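Local coordinates for binding component of ABC transporter (Wolinella succinogenes, PDB 3K4U), which binds lysine and probably delivers amino acids to an ABC transporter, as extracellular solute-binding proteins of its family do, at residues 47-52 / 63-68; 71-76 / 123-128. One frame throughout, in Å; residues are numbered along the deposited sequence.

Following the chain from the N terminus, contact 1 comes first: it closes the short excursion from strand 45-50 through helix 56-61 to strand 67-68, tying together the two ends of a crossover over one lobe's parallel sheet. Segment 71-76 follows almost at once and opens contact 2, whose larger loop runs through strands 83-84, 89-98 and 117-121 before segment 123-128 meets it across the ligand cleft. The contacts are in series, neither nested nor crossed; the centres of contact 1 and contact 2 are about 18 Å apart. Contact 1 is packing within a lobe; contact 2 joins the two lobes of the binding protein around the bound lysine.

Contact 1 (47-52 / 63-68); sequences KLVPTS and EKFDII
Phe65 packs against Val49 and Thr51 where the two ends of a beta-alpha-beta crossover meet. Strand 45-50 leads through helix 56-61 to strand 67-68, and the two strands flank strand 6-11 in the parallel sheet, giving the 2-1-3 order of the type II periplasmic binding protein fold. With the central strand between them, the segments share no hydrogen bond: their nearest CA atoms, Val49 and Phe65, are 7.3 Å apart, and the gap is bridged by side chains.

Phe65 supplies the largest share of the buried surface. The CD2 side of its ring takes the valine, with Val49 CG1 at 3.8 Å from Phe65 CD2 and Val49 CB close behind. CG1 is anti to the backbone N (chi1 -172°), which places it against the ring, while CG2 lies beside the backbone N and comes only loosely near the carbonyl oxygen of Lys64. Further round the same side of the ring, the Thr51 side chain points back against that of Phe65, its OG1 lying 3.5 Å from Phe65 CE2 and nearly as close to CZ. Both partners meet the ring obliquely; Val49 gives apolar packing and Thr51 adds a hydroxyl.

Outside the pair of segments, Phe65 also touches Arg8 of the central strand and Thr51 touches Leu56 of the connecting helix, so the contact joins the sheet to its crossover. Backbone bonds from Val49 to Val9 and from Thr51 to Leu11 hold residues 47-52 along strand 6-11.

The hydroxyl next to the ring is itself engaged: Thr51 OG1, beside its own backbone N, donates to Val49 O at 2.6 Å, approaching from above the carbonyl plane, 37° out of it, at a C=O...donor angle of 140°.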
ATOM      1  N   LYS E  47     -24.001 -35.536  -0.673  1.00 20.01           N
ATOM      2  CA  LYS E  47     -25.066 -35.944  -1.600  1.00 20.59           C
ATOM      3  C   LYS E  47     -25.422 -34.801  -2.558  1.00 21.15           C
ATOM      4  O   LYS E  47     -25.704 -33.675  -2.130  1.00 22.51           O
ATOM      5  CB  LYS E  47     -26.316 -36.372  -0.845  1.00 20.57           C
ATOM      6  CG  LYS E  47     -27.440 -36.783  -1.758  1.00 31.54           C
ATOM      7  CD  LYS E  47     -28.341 -37.812  -1.124  1.00 21.62           C
ATOM      8  CE  LYS E  47     -27.817 -39.248  -1.410  1.00 33.01           C
ATOM      9  NZ  LYS E  47     -28.623 -40.347  -0.759  1.00 21.88           N
ATOM     10  N   LEU E  48     -25.414 -35.090  -3.849  1.00 20.00           N
ATOM     11  CA  LEU E  48     -25.865 -34.136  -4.827  1.00 19.51           C
ATOM     12  C   LEU E  48     -27.321 -34.397  -5.153  1.00 21.08           C
ATOM     13  O   LEU E  48     -27.717 -35.543  -5.364  1.00 22.94           O
ATOM     14  CB  LEU E  48     -25.021 -34.217  -6.094  1.00 18.47           C
ATOM     15  CG  LEU E  48     -23.502 -34.157  -5.923  1.00 15.73           C
ATOM     16  CD1 LEU E  48     -22.785 -34.447  -7.228  1.00 17.73           C
ATOM     17  CD2 LEU E  48     -23.088 -32.817  -5.365  1.00 17.74           C
ATOM     18  N   VAL E  49     -28.115 -33.332  -5.198  1.00 20.36           N
ATOM     19  CA  VAL E  49     -29.518 -33.419  -5.508  1.00 19.19           C
ATOM     20  C   VAL E  49     -29.750 -32.631  -6.816  1.00 19.37           C
ATOM     21  O   VAL E  49     -30.112 -31.457  -6.776  1.00 19.75           O
ATOM     22  CB  VAL E  49     -30.349 -32.883  -4.316  1.00 19.34           C
ATOM     23  CG1 VAL E  49     -31.857 -33.132  -4.503  1.00  2.05           C
ATOM     24  CG2 VAL E  49     -29.855 -33.518  -2.979  1.00  2.11           C
ATOM     25  N   PRO E  50     -29.510 -33.275  -7.992  1.00 18.46           N
ATOM     26  CA  PRO E  50     -29.755 -32.633  -9.272  1.00 17.45           C
ATOM     27  C   PRO E  50     -31.179 -32.146  -9.315  1.00 19.36           C
ATOM     28  O   PRO E  50     -32.098 -32.886  -8.939  1.00 20.56           O
ATOM     29  CB  PRO E  50     -29.559 -33.772 -10.264  1.00 16.70           C
ATOM     30  CG  PRO E  50     -28.544 -34.625  -9.609  1.00 17.37           C
ATOM     31  CD  PRO E  50     -28.970 -34.642  -8.175  1.00 17.42           C
ATOM     32  N   THR E  51     -31.367 -30.899  -9.746  1.00 19.85           N
ATOM     33  CA  THR E  51     -32.670 -30.227  -9.656  1.00 19.39           C
ATOM     34  C   THR E  51     -32.751 -29.428 -10.911  1.00 18.85           C
ATOM     35  O   THR E  51     -31.732 -29.093 -11.447  1.00 19.57           O
ATOM     36  CB  THR E  51     -32.698 -29.287  -8.431  1.00 19.84           C
ATOM     37  OG1 THR E  51     -32.192 -30.002  -7.285  1.00  9.10           O
ATOM     38  CG2 THR E  51     -34.134 -28.719  -8.125  1.00  7.63           C
ATOM     39  N   SER E  52     -33.940 -29.171 -11.427  1.00 18.69           N
ATOM     40  CA  SER E  52     -34.055 -28.322 -12.601  1.00 19.07           C
ATOM     41  C   SER E  52     -33.992 -26.916 -12.044  1.00 20.61           C
ATOM     42  O   SER E  52     -34.170 -26.743 -10.838  1.00 20.80           O
ATOM     43  CB  SER E  52     -35.354 -28.569 -13.378  1.00 17.57           C
ATOM     44  OG  SER E  52     -36.453 -28.128 -12.620  1.00 24.89           O
ATOM     45  N   GLU E  63     -36.213 -27.090   2.083  1.00 22.77           N
ATOM     46  CA  GLU E  63     -35.311 -27.965   2.830  1.00 24.34           C
ATOM     47  C   GLU E  63     -35.027 -29.316   2.154  1.00 24.22           C
ATOM     48  O   GLU E  63     -34.440 -30.217   2.769  1.00 24.28           O
ATOM     49  CB  GLU E  63     -35.713 -28.104   4.313  1.00 25.75           C
ATOM     50  CG  GLU E  63     -35.229 -26.941   5.200  1.00 52.56           C
ATOM     51  CD  GLU E  63     -35.849 -26.927   6.617  1.00 28.01           C
ATOM     52  OE1 GLU E  63     -35.089 -26.739   7.600  1.00 52.99           O
ATOM     53  OE2 GLU E  63     -37.093 -27.085   6.757  1.00 52.84           O
ATOM     54  N   LYS E  64     -35.403 -29.433   0.879  1.00 23.57           N
ATOM     55  CA  LYS E  64     -34.868 -30.490   0.014  1.00 22.81           C
ATOM     56  C   LYS E  64     -33.325 -30.537   0.014  1.00 22.01           C
ATOM     57  O   LYS E  64     -32.761 -31.608  -0.183  1.00 20.48           O
ATOM     58  CB  LYS E  64     -35.359 -30.312  -1.421  1.00 23.30           C
ATOM     59  CG  LYS E  64     -36.800 -30.786  -1.703  1.00 29.78           C
ATOM     60  CD  LYS E  64     -37.428 -29.847  -2.728  1.00 23.86           C
ATOM     61  CE  LYS E  64     -38.680 -30.383  -3.362  1.00 29.80           C
ATOM     62  NZ  LYS E  64     -39.577 -30.969  -2.351  1.00 24.98           N
ATOM     63  N   PHE E  65     -32.648 -29.379   0.192  1.00 21.99           N
ATOM     64  CA  PHE E  65     -31.176 -29.359   0.389  1.00 20.52           C
ATOM     65  C   PHE E  65     -30.618 -28.250   1.283  1.00 20.23           C
ATOM     66  O   PHE E  65     -31.355 -27.444   1.800  1.00 20.06           O
ATOM     67  CB  PHE E  65     -30.413 -29.480  -0.915  1.00 20.60           C
ATOM     68  CG  PHE E  65     -31.128 -28.932  -2.097  1.00 11.94           C
ATOM     69  CD1 PHE E  65     -30.884 -27.647  -2.533  1.00 21.63           C
ATOM     70  CD2 PHE E  65     -31.996 -29.718  -2.815  1.00 21.31           C
ATOM     71  CE1 PHE E  65     -31.532 -27.130  -3.661  1.00 12.98           C
ATOM     72  CE2 PHE E  65     -32.649 -29.226  -3.922  1.00 12.83           C
ATOM     73  CZ  PHE E  65     -32.412 -27.920  -4.352  1.00 22.20           C
ATOM     74  N   ASP E  66     -29.306 -28.225   1.477  1.00 21.07           N
ATOM     75  CA  ASP E  66     -28.688 -27.320   2.441  1.00 21.32           C
ATOM     76  C   ASP E  66     -28.099 -26.046   1.822  1.00 20.62           C
ATOM     77  O   ASP E  66     -28.105 -24.976   2.449  1.00 20.18           O
ATOM     78  CB  ASP E  66     -27.674 -28.087   3.271  1.00 22.52           C
ATOM     79  CG  ASP E  66     -28.307 -29.291   3.973  1.00 48.06           C
ATOM     80  OD1 ASP E  66     -29.450 -29.133   4.459  1.00 24.36           O
ATOM     81  OD2 ASP E  66     -27.696 -30.393   4.030  1.00 23.68           O
ATOM     82  N   ILE E  67     -27.647 -26.167   0.576  1.00 19.82           N
ATOM     83  CA  ILE E  67     -26.883 -25.131  -0.118  1.00 18.38           C
ATOM     84  C   ILE E  67     -27.032 -25.356  -1.630  1.00 19.54           C
ATOM     85  O   ILE E  67     -27.301 -26.476  -2.058  1.00 20.47           O
ATOM     86  CB  ILE E  67     -25.394 -25.227   0.317  1.00 16.66           C
ATOM     87  CG1 ILE E  67     -24.526 -24.074  -0.244  1.00 10.90           C
ATOM     88  CG2 ILE E  67     -24.841 -26.575  -0.039  1.00 10.17           C
ATOM     89  CD1 ILE E  67     -23.202 -23.874   0.442  1.00 12.72           C
ATOM     90  N   ILE E  68     -26.906 -24.293  -2.428  1.00 19.81           N
ATOM     91  CA  ILE E  68     -26.971 -24.367  -3.897  1.00 19.25           C
ATOM     92  C   ILE E  68     -25.598 -24.022  -4.444  1.00 20.72           C
ATOM     93  O   ILE E  68     -25.136 -22.901  -4.303  1.00 21.94           O
ATOM     94  CB  ILE E  68     -27.916 -23.290  -4.455  1.00 18.42           C
ATOM     95  CG1 ILE E  68     -29.388 -23.597  -4.157  1.00 10.63           C
ATOM     96  CG2 ILE E  68     -27.737 -23.099  -5.970  1.00  9.44           C
ATOM     97  CD1 ILE E  68     -30.319 -22.553  -4.784  1.00 17.00           C
TER

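Contact 2 (71-76 / 123-128); sequences GMTISQ and GVSAEY. With LYS (lysine), chain K.
Thr73 and Ser125 bring the backbones to within 7.0 Å, CA to CA, across the ligand cleft of this two-lobed, type II periplasmic binding protein fold. Segment 71-76 is an irregular, largely extended piece whose Met72 and Ile74 pair through backbone bonds with Gly192 and Pro190. Segment 123-128 turns into helix 125-133, with Val124 at the N-cap position; the first helical residue, Ser125, turns its N toward the bound lysine.

Both backbones grip the ligand carboxylate, one oxygen each. Ser125 N donates to lysine OXT at 2.7 Å in a nearly straight bond (171°), and Thr73 N to lysine O at 3.1 Å (164°). The helix N terminus probably adds a favourable electrostatic field here. The alpha-amino N of the ligand reaches Gly71 O at 3.2 Å and Thr73 OG1 at 3.1 Å, while Val124 CG2 packs on lysine CG at 3.6 Å. Glu12, Arg78 and Asp163 add further hydrogen bonds to the ligand.

Between the segments themselves the touch is a single pair of buried hydroxyls, linking the two walls of the cleft directly. Thr73 turns OG1 anti to its carbonyl carbon (chi1 -72°), where it can serve the ligand and the opposite helix together. Besides holding the alpha-amino N, Thr73 OG1 is hydrogen-bonded to Ser125 OG at 2.8 Å.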
ATOM      1  N   GLY E  71     -23.360 -22.337  -9.713  1.00 19.78           N
ATOM      2  CA  GLY E  71     -22.872 -21.213 -10.515  1.00 20.19           C
ATOM      3  C   GLY E  71     -23.916 -20.138 -10.631  1.00 20.57           C
ATOM      4  O   GLY E  71     -24.146 -19.615 -11.681  1.00 21.63           O
HETATM    5  N   MSE E  72     -24.551 -19.822  -9.530  1.00 21.09           N
HETATM    6  CA  MSE E  72     -25.698 -18.972  -9.539  1.00 23.28           C
HETATM    7  C   MSE E  72     -25.308 -17.541  -9.249  1.00 22.66           C
HETATM    8  O   MSE E  72     -24.483 -17.268  -8.365  1.00 22.86           O
HETATM    9  CB  MSE E  72     -26.706 -19.467  -8.503  1.00 26.94           C
HETATM   10  CG  MSE E  72     -27.802 -18.478  -8.220  1.00 26.30           C
HETATM   11 SE   MSE E  72     -29.163 -19.268  -7.086  1.00 33.94          SE
HETATM   12  CE  MSE E  72     -27.954 -19.596  -5.596  1.00 25.99           C
ATOM     13  N   THR E  73     -25.904 -16.634 -10.020  1.00 21.74           N
ATOM     14  CA  THR E  73     -25.620 -15.204  -9.966  1.00 19.94           C
ATOM     15  C   THR E  73     -26.217 -14.664  -8.675  1.00 18.17           C
ATOM     16  O   THR E  73     -27.309 -15.057  -8.294  1.00 17.98           O
ATOM     17  CB  THR E  73     -26.258 -14.515 -11.187  1.00 19.76           C
ATOM     18  OG1 THR E  73     -25.506 -14.864 -12.358  1.00 10.32           O
ATOM     19  CG2 THR E  73     -26.319 -12.974 -11.054  1.00  8.49           C
ATOM     20  N   ILE E  74     -25.473 -13.822  -7.974  1.00 16.77           N
ATOM     21  CA  ILE E  74     -26.051 -13.110  -6.841  1.00 16.44           C
ATOM     22  C   ILE E  74     -26.809 -11.932  -7.410  1.00 15.97           C
ATOM     23  O   ILE E  74     -26.220 -11.070  -8.070  1.00 17.60           O
ATOM     24  CB  ILE E  74     -24.976 -12.646  -5.877  1.00 16.22           C
ATOM     25  CG1 ILE E  74     -24.065 -13.828  -5.584  1.00 21.51           C
ATOM     26  CG2 ILE E  74     -25.593 -12.104  -4.606  1.00 22.23           C
ATOM     27  CD1 ILE E  74     -23.133 -13.617  -4.462  1.00 16.12           C
ATOM     28  N   SER E  75     -28.120 -11.935  -7.233  1.00 14.01           N
ATOM     29  CA  SER E  75     -28.967 -10.892  -7.787  1.00 12.82           C
ATOM     30  C   SER E  75     -29.832 -10.324  -6.646  1.00 12.11           C
ATOM     31  O   SER E  75     -30.113 -11.016  -5.716  1.00 11.33           O
ATOM     32  CB  SER E  75     -29.791 -11.440  -8.966  1.00 12.78           C
ATOM     33  OG  SER E  75     -30.969 -12.122  -8.560  1.00  9.24           O
ATOM     34  N   GLN E  76     -30.251  -9.070  -6.712  1.00 13.15           N
ATOM     35  CA  GLN E  76     -31.068  -8.531  -5.637  1.00 14.27           C
ATOM     36  C   GLN E  76     -32.416  -9.218  -5.529  1.00 15.80           C
ATOM     37  O   GLN E  76     -32.933  -9.391  -4.448  1.00 16.84           O
ATOM     38  CB  GLN E  76     -31.223  -6.996  -5.755  1.00 14.04           C
ATOM     39  CG  GLN E  76     -30.013  -6.237  -5.182  1.00 13.13           C
ATOM     40  CD  GLN E  76     -28.799  -6.557  -5.969  1.00 12.39           C
ATOM     41  OE1 GLN E  76     -28.652  -6.087  -7.077  1.00 14.09           O
ATOM     42  NE2 GLN E  76     -27.966  -7.428  -5.460  1.00 13.46           N
ATOM     43  N   GLY E 123     -35.456 -18.462 -18.321  1.00 24.00           N
ATOM     44  CA  GLY E 123     -35.424 -18.003 -16.920  1.00 23.67           C
ATOM     45  C   GLY E 123     -34.041 -17.995 -16.285  1.00 22.92           C
ATOM     46  O   GLY E 123     -33.869 -18.451 -15.173  1.00 25.09           O
ATOM     47  N   VAL E 124     -33.047 -17.456 -16.964  1.00 20.28           N
ATOM     48  CA  VAL E 124     -31.685 -17.554 -16.460  1.00 18.47           C
ATOM     49  C   VAL E 124     -30.944 -16.197 -16.677  1.00 18.53           C
ATOM     50  O   VAL E 124     -31.349 -15.398 -17.523  1.00 18.15           O
ATOM     51  CB  VAL E 124     -31.018 -18.734 -17.188  1.00 17.01           C
ATOM     52  CG1 VAL E 124     -29.913 -18.289 -18.074  1.00 11.37           C
ATOM     53  CG2 VAL E 124     -30.588 -19.741 -16.240  1.00 10.18           C
ATOM     54  N   SER E 125     -29.872 -15.944 -15.926  1.00 18.76           N
ATOM     55  CA  SER E 125     -29.151 -14.674 -15.994  1.00 19.35           C
ATOM     56  C   SER E 125     -29.136 -14.097 -17.392  1.00 20.39           C
ATOM     57  O   SER E 125     -29.455 -12.930 -17.587  1.00 20.93           O
ATOM     58  CB  SER E 125     -27.702 -14.837 -15.566  1.00 19.73           C
ATOM     59  OG  SER E 125     -27.516 -14.451 -14.236  1.00 51.50           O
ATOM     60  N   ALA E 126     -28.767 -14.919 -18.366  1.00 20.91           N
ATOM     61  CA  ALA E 126     -28.656 -14.463 -19.737  1.00 20.81           C
ATOM     62  C   ALA E 126     -30.000 -13.964 -20.261  1.00 22.07           C
ATOM     63  O   ALA E 126     -30.080 -12.919 -20.909  1.00 22.39           O
ATOM     64  CB  ALA E 126     -28.116 -15.581 -20.599  1.00 20.35           C
ATOM     65  N   GLU E 127     -31.066 -14.698 -19.972  1.00 22.91           N
ATOM     66  CA  GLU E 127     -32.328 -14.345 -20.531  1.00 24.33           C
ATOM     67  C   GLU E 127     -32.741 -12.934 -20.121  1.00 26.26           C
ATOM     68  O   GLU E 127     -33.231 -12.175 -20.967  1.00 25.73           O
ATOM     69  CB  GLU E 127     -33.380 -15.343 -20.123  1.00 24.88           C
ATOM     70  CG  GLU E 127     -34.496 -15.411 -21.128  1.00 26.50           C
ATOM     71  CD  GLU E 127     -35.824 -15.228 -20.477  1.00 24.69           C
ATOM     72  OE1 GLU E 127     -36.032 -15.791 -19.377  1.00 26.37           O
ATOM     73  OE2 GLU E 127     -36.668 -14.543 -21.092  1.00 26.96           O
ATOM     74  N   TYR E 128     -32.519 -12.595 -18.843  1.00 28.42           N
ATOM     75  CA  TYR E 128     -32.799 -11.255 -18.294  1.00 30.56           C
ATOM     76  C   TYR E 128     -31.852 -10.152 -18.828  1.00 29.57           C
ATOM     77  O   TYR E 128     -32.283  -9.028 -19.113  1.00 28.56           O
ATOM     78  CB  TYR E 128     -32.797 -11.296 -16.759  1.00 33.39           C
ATOM     79  CG  TYR E 128     -33.717 -12.368 -16.213  1.00 65.83           C
ATOM     80  CD1 TYR E 128     -35.115 -12.184 -16.223  1.00 35.94           C
ATOM     81  CD2 TYR E 128     -33.204 -13.584 -15.705  1.00 35.64           C
ATOM     82  CE1 TYR E 128     -35.980 -13.185 -15.754  1.00 65.87           C
ATOM     83  CE2 TYR E 128     -34.065 -14.581 -15.222  1.00 65.82           C
ATOM     84  CZ  TYR E 128     -35.447 -14.376 -15.260  1.00 36.28           C
ATOM     85  OH  TYR E 128     -36.304 -15.351 -14.782  1.00 66.09           O
TER
HETATM   86  N   LYS K 501     -25.316 -17.559 -13.845  1.00 30.74           N
HETATM   87  CA  LYS K 501     -26.465 -18.204 -14.447  1.00 30.80           C
HETATM   88  C   LYS K 501     -27.683 -17.813 -13.641  1.00 30.93           C
HETATM   89  O   LYS K 501     -27.566 -17.603 -12.437  1.00 30.69           O
HETATM   90  CB  LYS K 501     -26.298 -19.730 -14.410  1.00 30.98           C
HETATM   91  CG  LYS K 501     -27.126 -20.487 -15.422  1.00 24.16           C
HETATM   92  CD  LYS K 501     -27.556 -21.798 -14.865  1.00 30.39           C
HETATM   93  CE  LYS K 501     -28.082 -22.754 -15.941  1.00 25.37           C
HETATM   94  NZ  LYS K 501     -28.201 -24.152 -15.452  1.00 30.30           N
HETATM   95  OXT LYS K 501     -28.792 -17.708 -14.161  1.00 31.04           O